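Local coordinates for protein DNA gyrase, B subunit, truncated (Myxococcus xanthus, PDB 3CWV) that probably takes part, as a gyrase B subunit, in the ATP-dependent breakage, passage and rejoining of double-stranded DNA, at residues V229-W234 and R238-L243; K270-A275 and P338-L343; E76-V81 and Y112-W117. All coordinates share one frame; numbering follows the deposited sequence.

Contact 1 of 3, residues V229-W234 and R238-L243; sequences VFDFTW and RVQCAL
Asp231 and Arg238 join in a diagonal salt bridge across an antiparallel beta hairpin, strands 228-234 and 237-245, which forms one edge of a mixed sheet consistent with the transducer domain of GyrB-family proteins. The guanidinium takes the carboxylate side-on with two nitrogens: NE of Arg238 reaches OD1 of Asp231 at 2.8 Å, and NH2 of Arg238 reaches OD2 of Asp231 at 2.7 Å. Both N-H groups point almost straight at their oxygens (178° and 172°). The two planes are nevertheless 27° apart, because the oxygens lie in the guanidinium plane while the nitrogens stand somewhat out of the carboxylate plane, on its syn side. Arg238 sits opposite Thr233 on the neighbouring strand, and its extended chain carries the guanidinium to Asp231, which sits opposite Gln240. There the amide of Gln240 covers one guanidinium face, its NE2 lying over the centre. Two bonds to two oxygens fix the rotation of both charged groups on this partly solvent-accessible face.

The other face of the hairpin is apolar and packs against helix 328-345. Phe232 and Val239 lie side by side there, with CB of Val239 over one face of the Phe232 ring, toward its rim, and 4.1 Å from the ring centroid. Further along, SG of Cys241 sits at the edge of the Phe230 ring, whereas CD1 of Leu243 approaches that ring obliquely. Strand 300-307 continues the sheet beyond 237-245, and helix 208-217 touches the Val229 and Ala242 side.

Paired backbone hydrogen bonds set the register at Phe230-Cys241 and Phe232-Val239; in the second pair, N of Val239 meets O of Phe232 at 2.7 Å.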
loop_
_atom_site.group_PDB
_atom_site.type_symbol
_atom_site.label_atom_id
_atom_site.label_comp_id
_atom_site.label_asym_id
_atom_site.label_seq_id
_atom_site.Cartn_x
_atom_site.Cartn_y
_atom_site.Cartn_z
ATOM N N VAL A 229 10.711 15.712 -6.724
ATOM C CA VAL A 229 9.388 15.125 -6.509
ATOM C C VAL A 229 8.391 15.542 -7.581
ATOM O O VAL A 229 8.462 16.652 -8.110
ATOM C CB VAL A 229 8.799 15.497 -5.115
ATOM C CG1 VAL A 229 9.790 15.172 -4.025
ATOM C CG2 VAL A 229 8.441 16.971 -5.038
ATOM N N PHE A 230 7.465 14.643 -7.894
ATOM C CA PHE A 230 6.328 14.934 -8.771
ATOM C C PHE A 230 5.082 14.294 -8.190
ATOM O O PHE A 230 5.163 13.261 -7.513
ATOM C CB PHE A 230 6.575 14.395 -10.181
ATOM C CG PHE A 230 7.795 14.957 -10.836
ATOM C CD1 PHE A 230 7.803 16.268 -11.309
ATOM C CD2 PHE A 230 8.933 14.182 -10.988
ATOM C CE1 PHE A 230 8.927 16.792 -11.918
ATOM C CE2 PHE A 230 10.062 14.708 -11.597
ATOM C CZ PHE A 230 10.056 16.012 -12.057
ATOM N N ASP A 231 3.937 14.936 -8.393
ATOM C CA ASP A 231 2.673 14.377 -7.964
ATOM C C ASP A 231 1.657 14.948 -8.930
ATOM O O ASP A 231 1.426 16.155 -8.921
ATOM C CB ASP A 231 2.331 14.839 -6.539
ATOM C CG ASP A 231 0.990 14.302 -6.036
ATOM O OD1 ASP A 231 0.314 13.476 -6.718
ATOM O OD2 ASP A 231 0.597 14.720 -4.922
ATOM N N PHE A 232 1.068 14.097 -9.765
ATOM C CA PHE A 232 0.052 14.569 -10.712
ATOM C C PHE A 232 -0.951 13.474 -11.043
ATOM O O PHE A 232 -0.745 12.316 -10.689
ATOM C CB PHE A 232 0.707 15.100 -11.995
ATOM C CG PHE A 232 1.407 14.042 -12.813
ATOM C CD1 PHE A 232 0.800 13.508 -13.942
ATOM C CD2 PHE A 232 2.670 13.602 -12.471
ATOM C CE1 PHE A 232 1.433 12.532 -14.685
ATOM C CE2 PHE A 232 3.312 12.640 -13.220
ATOM C CZ PHE A 232 2.689 12.102 -14.326
ATOM N N THR A 233 -2.033 13.847 -11.720
ATOM C CA THR A 233 -3.096 12.908 -12.068
ATOM C C THR A 233 -3.304 12.905 -13.586
ATOM O O THR A 233 -3.279 13.960 -14.239
ATOM C CB THR A 233 -4.386 13.233 -11.305
ATOM O OG1 THR A 233 -4.142 13.092 -9.897
ATOM C CG2 THR A 233 -5.527 12.289 -11.688
ATOM N N TRP A 234 -3.440 11.711 -14.145
ATOM C CA TRP A 234 -3.719 11.547 -15.567
ATOM C C TRP A 234 -4.809 10.525 -15.716
ATOM O O TRP A 234 -4.694 9.408 -15.193
ATOM C CB TRP A 234 -2.493 11.064 -16.335
ATOM C CG TRP A 234 -2.804 10.693 -17.759
ATOM C CD1 TRP A 234 -2.998 11.559 -18.812
ATOM C CD2 TRP A 234 -2.925 9.369 -18.305
ATOM N NE1 TRP A 234 -3.256 10.853 -19.962
ATOM C CE2 TRP A 234 -3.211 9.510 -19.687
ATOM C CE3 TRP A 234 -2.828 8.080 -17.762
ATOM C CZ2 TRP A 234 -3.402 8.402 -20.536
ATOM C CZ3 TRP A 234 -3.010 6.975 -18.609
ATOM C CH2 TRP A 234 -3.288 7.147 -19.981
ATOM N N ARG A 238 -3.321 8.712 -10.184
ATOM C CA ARG A 238 -2.332 9.552 -9.535
ATOM C C ARG A 238 -0.937 8.966 -9.638
ATOM O O ARG A 238 -0.716 7.791 -9.368
ATOM C CB ARG A 238 -2.699 9.796 -8.075
ATOM C CG ARG A 238 -1.704 10.692 -7.360
ATOM C CD ARG A 238 -2.027 10.741 -5.860
ATOM N NE ARG A 238 -1.325 11.820 -5.168
ATOM C CZ ARG A 238 -1.412 12.049 -3.855
ATOM N NH1 ARG A 238 -2.158 11.262 -3.079
ATOM N NH2 ARG A 238 -0.740 13.056 -3.313
ATOM N N VAL A 239 0.016 9.791 -10.038
ATOM C CA VAL A 239 1.389 9.338 -10.166
ATOM C C VAL A 239 2.202 10.175 -9.198
ATOM O O VAL A 239 2.118 11.398 -9.229
ATOM C CB VAL A 239 1.897 9.530 -11.591
ATOM C CG1 VAL A 239 3.382 9.153 -11.705
ATOM C CG2 VAL A 239 1.042 8.708 -12.574
ATOM N N GLN A 240 2.920 9.508 -8.295
ATOM C CA GLN A 240 3.765 10.175 -7.302
ATOM C C GLN A 240 5.157 9.604 -7.466
ATOM O O GLN A 240 5.336 8.393 -7.597
ATOM C CB GLN A 240 3.275 9.900 -5.886
ATOM C CG GLN A 240 1.854 10.353 -5.599
ATOM C CD GLN A 240 1.323 9.770 -4.304
ATOM O OE1 GLN A 240 0.782 8.654 -4.275
ATOM N NE2 GLN A 240 1.471 10.528 -3.217
ATOM N N CYS A 241 6.153 10.474 -7.466
ATOM C CA CYS A 241 7.492 10.062 -7.763
ATOM C C CYS A 241 8.487 10.854 -6.895
ATOM O O CYS A 241 8.263 12.031 -6.598
ATOM C CB CYS A 241 7.737 10.304 -9.256
ATOM S SG CYS A 241 9.370 9.976 -9.768
ATOM N N ALA A 242 9.561 10.195 -6.466
ATOM C CA ALA A 242 10.661 10.885 -5.752
ATOM C C ALA A 242 11.996 10.341 -6.235
ATOM O O ALA A 242 12.147 9.133 -6.396
ATOM C CB ALA A 242 10.542 10.698 -4.252
ATOM N N LEU A 243 12.973 11.228 -6.447
ATOM C CA LEU A 243 14.316 10.800 -6.842
ATOM C C LEU A 243 15.370 11.479 -5.954
ATOM O O LEU A 243 15.306 12.678 -5.701
ATOM C CB LEU A 243 14.598 11.122 -8.322
ATOM C CG LEU A 243 13.655 10.522 -9.383
ATOM C CD1 LEU A 243 12.571 11.530 -9.746
ATOM C CD2 LEU A 243 14.448 10.168 -10.633
#

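Contact 2 of 3, residues K270-A275 and P338-L343; sequences KGVTQA and PLFIEL
Val272 is the first residue of helix segment 270-275 to meet Phe340 of helix segment 338-343. CG1 of Val272 stands 4.3 Å from CZ of Phe340, and O of Val272 lies 3.9 Å from CE2 of Phe340, approaching the ring obliquely. One turn on, Ala275 points its methyl toward the opposing helix: CB of Ala275 is 3.9 Å from CD2 of Phe340, and the carbonyl carbon of Ala275 is equally near that ring atom. Both carbonyl groups belong to the helix backbone, so the phenyl ring reaches the main chain beside a small side chain. At the closest backbone pair, Ala275 and Phe340, the CA atoms are 7.4 Å apart. No hydrogen bond crosses the contact, and the modest buried area of 123 Å² is consistent with a single aromatic side chain bridging the two segments.

Phe340 also touches Leu276 and Ala279, farther along helix 267-284, while Leu336 of helix 328-345 touches both Val272 and Ala275. This is helix-helix packing on one side of a beta sheet, as expected of the alpha/beta transducer domain of GyrB-family proteins.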
loop_
_atom_site.group_PDB
_atom_site.type_symbol
_atom_site.label_atom_id
_atom_site.label_comp_id
_atom_site.label_asym_id
_atom_site.label_seq_id
_atom_site.Cartn_x
_atom_site.Cartn_y
_atom_site.Cartn_z
ATOM N N LYS A 270 8.822 3.299 -16.607
ATOM C CA LYS A 270 9.385 3.674 -17.895
ATOM C C LYS A 270 9.033 5.099 -18.311
ATOM O O LYS A 270 9.851 5.780 -18.908
ATOM C CB LYS A 270 8.985 2.681 -18.990
ATOM C CG LYS A 270 9.965 1.513 -19.123
ATOM C CD LYS A 270 11.016 1.751 -20.210
ATOM C CE LYS A 270 10.372 1.723 -21.599
ATOM N NZ LYS A 270 11.323 1.342 -22.695
ATOM N N GLY A 271 7.834 5.562 -17.997
ATOM C CA GLY A 271 7.508 6.967 -18.234
ATOM C C GLY A 271 8.523 7.900 -17.574
ATOM O O GLY A 271 8.956 8.912 -18.168
ATOM N N VAL A 272 8.907 7.565 -16.346
ATOM C CA VAL A 272 9.793 8.414 -15.560
ATOM C C VAL A 272 11.207 8.340 -16.100
ATOM O O VAL A 272 11.842 9.357 -16.298
ATOM C CB VAL A 272 9.767 8.081 -14.037
ATOM C CG1 VAL A 272 10.824 8.942 -13.252
ATOM C CG2 VAL A 272 8.360 8.320 -13.455
ATOM N N THR A 273 11.711 7.137 -16.331
ATOM C CA THR A 273 13.093 7.007 -16.728
ATOM C C THR A 273 13.297 7.554 -18.144
ATOM O O THR A 273 14.332 8.161 -18.433
ATOM C CB THR A 273 13.585 5.567 -16.647
ATOM O OG1 THR A 273 12.841 4.762 -17.564
ATOM C CG2 THR A 273 13.421 5.016 -15.227
ATOM N N GLN A 274 12.301 7.378 -19.008
ATOM C CA GLN A 274 12.383 7.921 -20.358
ATOM C C GLN A 274 12.383 9.440 -20.341
ATOM O O GLN A 274 13.127 10.080 -21.106
ATOM C CB GLN A 274 11.264 7.369 -21.255
ATOM C CG GLN A 274 11.495 5.885 -21.643
ATOM C CD GLN A 274 12.771 5.675 -22.479
ATOM O OE1 GLN A 274 13.790 5.172 -21.986
ATOM N NE2 GLN A 274 12.715 6.085 -23.741
ATOM N N ALA A 275 11.559 10.019 -19.471
ATOM C CA ALA A 275 11.504 11.468 -19.299
ATOM C C ALA A 275 12.841 12.030 -18.799
ATOM O O ALA A 275 13.298 13.059 -19.289
ATOM C CB ALA A 275 10.363 11.852 -18.347
ATOM N N PRO A 338 9.486 17.900 -19.792
ATOM C CA PRO A 338 9.733 19.352 -19.718
ATOM C C PRO A 338 9.951 19.885 -18.290
ATOM O O PRO A 338 10.689 20.858 -18.104
ATOM C CB PRO A 338 8.471 19.975 -20.324
ATOM C CG PRO A 338 7.447 18.907 -20.363
ATOM C CD PRO A 338 8.133 17.584 -20.280
ATOM N N LEU A 339 9.308 19.254 -17.306
ATOM C CA LEU A 339 9.534 19.586 -15.901
ATOM C C LEU A 339 10.937 19.239 -15.448
ATOM O O LEU A 339 11.536 19.998 -14.699
ATOM C CB LEU A 339 8.506 18.900 -14.998
ATOM C CG LEU A 339 7.030 19.287 -15.144
ATOM C CD1 LEU A 339 6.158 18.482 -14.174
ATOM C CD2 LEU A 339 6.791 20.783 -14.942
ATOM N N PHE A 340 11.459 18.098 -15.901
ATOM C CA PHE A 340 12.812 17.683 -15.588
ATOM C C PHE A 340 13.819 18.661 -16.228
ATOM O O PHE A 340 14.795 19.046 -15.579
ATOM C CB PHE A 340 13.104 16.288 -16.140
ATOM C CG PHE A 340 12.862 15.128 -15.168
ATOM C CD1 PHE A 340 13.484 15.073 -13.929
ATOM C CD2 PHE A 340 12.058 14.045 -15.563
ATOM C CE1 PHE A 340 13.301 13.973 -13.076
ATOM C CE2 PHE A 340 11.857 12.962 -14.735
ATOM C CZ PHE A 340 12.476 12.914 -13.479
ATOM N N ILE A 341 13.605 19.012 -17.504
ATOM C CA ILE A 341 14.449 19.995 -18.223
ATOM C C ILE A 341 14.594 21.313 -17.432
ATOM O O ILE A 341 15.704 21.722 -17.102
ATOM C CB ILE A 341 13.924 20.267 -19.671
ATOM C CG1 ILE A 341 14.169 19.039 -20.560
ATOM C CG2 ILE A 341 14.621 21.500 -20.299
ATOM C CD1 ILE A 341 13.521 19.107 -21.932
ATOM N N GLU A 342 13.477 21.956 -17.113
ATOM C CA GLU A 342 13.509 23.200 -16.361
ATOM C C GLU A 342 14.112 23.019 -14.969
ATOM O O GLU A 342 15.003 23.767 -14.556
ATOM C CB GLU A 342 12.109 23.776 -16.253
ATOM C CG GLU A 342 12.003 25.009 -15.360
ATOM C CD GLU A 342 12.526 26.310 -16.005
ATOM O OE1 GLU A 342 12.179 27.401 -15.489
ATOM O OE2 GLU A 342 13.274 26.255 -17.013
ATOM N N LEU A 343 13.631 22.005 -14.257
ATOM C CA LEU A 343 14.086 21.709 -12.909
ATOM C C LEU A 343 15.583 21.510 -12.829
ATOM O O LEU A 343 16.227 21.962 -11.869
ATOM C CB LEU A 343 13.393 20.430 -12.428
ATOM C CG LEU A 343 13.828 19.660 -11.200
ATOM C CD1 LEU A 343 12.601 18.899 -10.748
ATOM C CD2 LEU A 343 14.965 18.709 -11.480
#

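Contact 3 of 3, residues E76-V81 and Y112-W117; sequences ENLVRV and YQVDIW
Leu78 fits against Val114 and Ile116, joining helix 75-82 to strand 109-118 of the eight-stranded mixed sheet in the N-terminal part of the chain, a helix-on-sheet contact in a fold consistent with the GHKL ATPase domain of gyrase B. The first shell is wholly apolar. CD1 of Leu78 is 3.8 Å from CG1 of Val114, and CG of Leu78 lies close to the same methyl, so the branched end of the leucine leans across the valine. Toward Ile116 the approach differs: the two side chains slide past each other in opposite directions, with CG of Leu78 4.0 Å from CG1 of Ile116 and CB of Leu78 4.1 Å from CD1 of Ile116. CG1 of Val114 reaches the leucine from a position anti to the backbone N (chi1 173°), whereas CG1 of Ile116 lies beside its own backbone N (chi1 -51°). Val114 and Ile116 are two apart on the strand and present their side chains to the same helix.

Outward from this first shell, Val73 and Val153 of strand 151-159 also touch Leu78, while Val79 packs on Val125 of strand 121-128, on the other side of 109-118 in the sheet.

Backbone hydrogen bonds hold Val114 to Val125 and Ile116 to Trp123, fixing the strand that carries both contact residues. Between them, the side chain of Asp115 leaves the backbone away from the helix, and its carboxylate meets polar partners: OD1 of Asp115 forms a salt bridge with Arg124 and accepts a hydrogen bond from Gln122. OD2 of Asp115 uses its syn lone pair to accept a hydrogen bond from NE2 of Gln113 at 2.9 Å, with an N-H...O angle of 176°.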
loop_
_atom_site.group_PDB
_atom_site.type_symbol
_atom_site.label_atom_id
_atom_site.label_comp_id
_atom_site.label_asym_id
_atom_site.label_seq_id
_atom_site.Cartn_x
_atom_site.Cartn_y
_atom_site.Cartn_z
ATOM N N GLU A 76 -23.899 -2.914 8.081
ATOM C CA GLU A 76 -24.472 -3.732 7.008
ATOM C C GLU A 76 -23.434 -4.069 5.938
ATOM O O GLU A 76 -23.397 -5.189 5.425
ATOM C CB GLU A 76 -25.630 -3.015 6.319
ATOM C CG GLU A 76 -26.486 -4.025 5.595
ATOM C CD GLU A 76 -27.167 -3.477 4.369
ATOM O OE1 GLU A 76 -27.502 -2.261 4.361
ATOM O OE2 GLU A 76 -27.387 -4.284 3.428
ATOM N N ASN A 77 -22.631 -3.063 5.599
ATOM C CA ASN A 77 -21.431 -3.189 4.737
ATOM C C ASN A 77 -20.533 -4.339 5.222
ATOM O O ASN A 77 -20.268 -5.260 4.453
ATOM C CB ASN A 77 -20.743 -1.801 4.689
ATOM C CG ASN A 77 -19.265 -1.797 4.203
ATOM O OD1 ASN A 77 -18.698 -2.794 3.733
ATOM N ND2 ASN A 77 -18.651 -0.611 4.319
ATOM N N LEU A 78 -20.154 -4.325 6.502
ATOM C CA LEU A 78 -19.262 -5.358 7.062
ATOM C C LEU A 78 -19.882 -6.742 7.051
ATOM O O LEU A 78 -19.208 -7.707 6.688
ATOM C CB LEU A 78 -18.780 -4.999 8.481
ATOM C CG LEU A 78 -17.398 -4.334 8.574
ATOM C CD1 LEU A 78 -16.279 -5.360 8.142
ATOM C CD2 LEU A 78 -17.325 -3.096 7.693
ATOM N N VAL A 79 -21.160 -6.856 7.434
ATOM C CA VAL A 79 -21.813 -8.174 7.418
ATOM C C VAL A 79 -21.821 -8.759 5.998
ATOM O O VAL A 79 -21.504 -9.945 5.811
ATOM C CB VAL A 79 -23.222 -8.161 8.012
ATOM C CG1 VAL A 79 -23.920 -9.530 7.794
ATOM C CG2 VAL A 79 -23.151 -7.842 9.534
ATOM N N ARG A 80 -22.150 -7.932 4.999
ATOM C CA ARG A 80 -22.164 -8.395 3.609
ATOM C C ARG A 80 -20.777 -8.848 3.122
ATOM O O ARG A 80 -20.639 -9.943 2.568
ATOM C CB ARG A 80 -22.733 -7.312 2.669
ATOM C CG ARG A 80 -24.232 -7.027 2.870
ATOM C CD ARG A 80 -24.740 -6.033 1.792
ATOM N NE ARG A 80 -24.822 -6.670 0.467
ATOM C CZ ARG A 80 -24.710 -6.035 -0.701
ATOM N NH1 ARG A 80 -24.501 -4.716 -0.752
ATOM N NH2 ARG A 80 -24.795 -6.732 -1.828
ATOM N N VAL A 81 -19.765 -7.999 3.308
ATOM C CA VAL A 81 -18.420 -8.337 2.851
ATOM C C VAL A 81 -17.866 -9.547 3.596
ATOM O O VAL A 81 -17.133 -10.335 3.012
ATOM C CB VAL A 81 -17.454 -7.137 2.904
ATOM C CG1 VAL A 81 -16.039 -7.576 2.627
ATOM C CG2 VAL A 81 -17.891 -6.049 1.883
ATOM N N TYR A 112 -12.841 -14.653 14.800
ATOM C CA TYR A 112 -12.648 -13.244 14.643
ATOM C C TYR A 112 -13.702 -12.430 15.382
ATOM O O TYR A 112 -14.713 -12.965 15.836
ATOM C CB TYR A 112 -12.619 -12.839 13.166
ATOM C CG TYR A 112 -13.861 -12.998 12.316
ATOM C CD1 TYR A 112 -13.897 -13.948 11.292
ATOM C CD2 TYR A 112 -14.975 -12.160 12.468
ATOM C CE1 TYR A 112 -14.999 -14.062 10.455
ATOM C CE2 TYR A 112 -16.078 -12.271 11.620
ATOM C CZ TYR A 112 -16.071 -13.230 10.619
ATOM O OH TYR A 112 -17.136 -13.347 9.768
ATOM N N GLN A 113 -13.431 -11.145 15.477
ATOM C CA GLN A 113 -14.392 -10.196 16.046
ATOM C C GLN A 113 -14.301 -8.918 15.263
ATOM O O GLN A 113 -13.216 -8.355 15.106
ATOM C CB GLN A 113 -14.085 -9.949 17.517
ATOM C CG GLN A 113 -14.974 -8.865 18.134
ATOM C CD GLN A 113 -14.737 -8.726 19.632
ATOM O OE1 GLN A 113 -14.648 -9.727 20.338
ATOM N NE2 GLN A 113 -14.630 -7.477 20.121
ATOM N N VAL A 114 -15.435 -8.445 14.755
ATOM C CA VAL A 114 -15.434 -7.195 14.043
ATOM C C VAL A 114 -16.313 -6.192 14.834
ATOM O O VAL A 114 -17.427 -6.516 15.182
ATOM C CB VAL A 114 -16.022 -7.398 12.625
ATOM C CG1 VAL A 114 -16.208 -6.076 11.888
ATOM C CG2 VAL A 114 -15.087 -8.315 11.791
ATOM N N ASP A 115 -15.802 -4.995 15.058
ATOM C CA ASP A 115 -16.574 -3.937 15.743
ATOM C C ASP A 115 -16.740 -2.766 14.806
ATOM O O ASP A 115 -15.805 -2.384 14.106
ATOM C CB ASP A 115 -15.857 -3.481 17.000
ATOM C CG ASP A 115 -15.843 -4.537 18.092
ATOM O OD1 ASP A 115 -16.838 -4.608 18.841
ATOM O OD2 ASP A 115 -14.819 -5.266 18.245
ATOM N N ILE A 116 -17.942 -2.194 14.767
ATOM C CA ILE A 116 -18.197 -1.062 13.892
ATOM C C ILE A 116 -18.817 0.010 14.795
ATOM O O ILE A 116 -19.768 -0.278 15.521
ATOM C CB ILE A 116 -19.187 -1.393 12.723
ATOM C CG1 ILE A 116 -18.796 -2.664 11.940
ATOM C CG2 ILE A 116 -19.312 -0.208 11.757
ATOM C CD1 ILE A 116 -19.619 -3.894 12.349
ATOM N N TRP A 117 -18.248 1.212 14.769
ATOM C CA TRP A 117 -18.763 2.332 15.568
ATOM C C TRP A 117 -19.356 3.304 14.560
ATOM O O TRP A 117 -18.733 3.599 13.545
ATOM C CB TRP A 117 -17.633 3.048 16.333
ATOM C CG TRP A 117 -17.025 2.311 17.516
ATOM C CD1 TRP A 117 -17.334 2.464 18.830
ATOM C CD2 TRP A 117 -15.963 1.334 17.462
ATOM N NE1 TRP A 117 -16.539 1.635 19.604
ATOM C CE2 TRP A 117 -15.689 0.935 18.785
ATOM C CE3 TRP A 117 -15.238 0.757 16.417
ATOM C CZ2 TRP A 117 -14.715 -0.012 19.098
ATOM C CZ3 TRP A 117 -14.264 -0.190 16.721
ATOM C CH2 TRP A 117 -14.000 -0.557 18.049
#

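How the contacts relate
Contacts 1 and 2 form one continuous packing region, their centres 11 Å apart. The rings of Phe230 and Phe340 meet edge-to-face, CE2 of Phe230 lying 3.5 Å from CZ of Phe340, and SG of Cys241 rests 3.9 Å from CG1 of Val272. The apolar face of the hairpin thus continues directly into the helix pair. Contact 3, which precedes both in sequence, lies on the opposite side of the chain's centre: its centre is 35 Å from that of contact 1 and 45 Å from that of contact 2. Its separate sheet, and gaps of about 22 Å and 33 Å between nearest atoms, are consistent with two separately packed parts of the subunit.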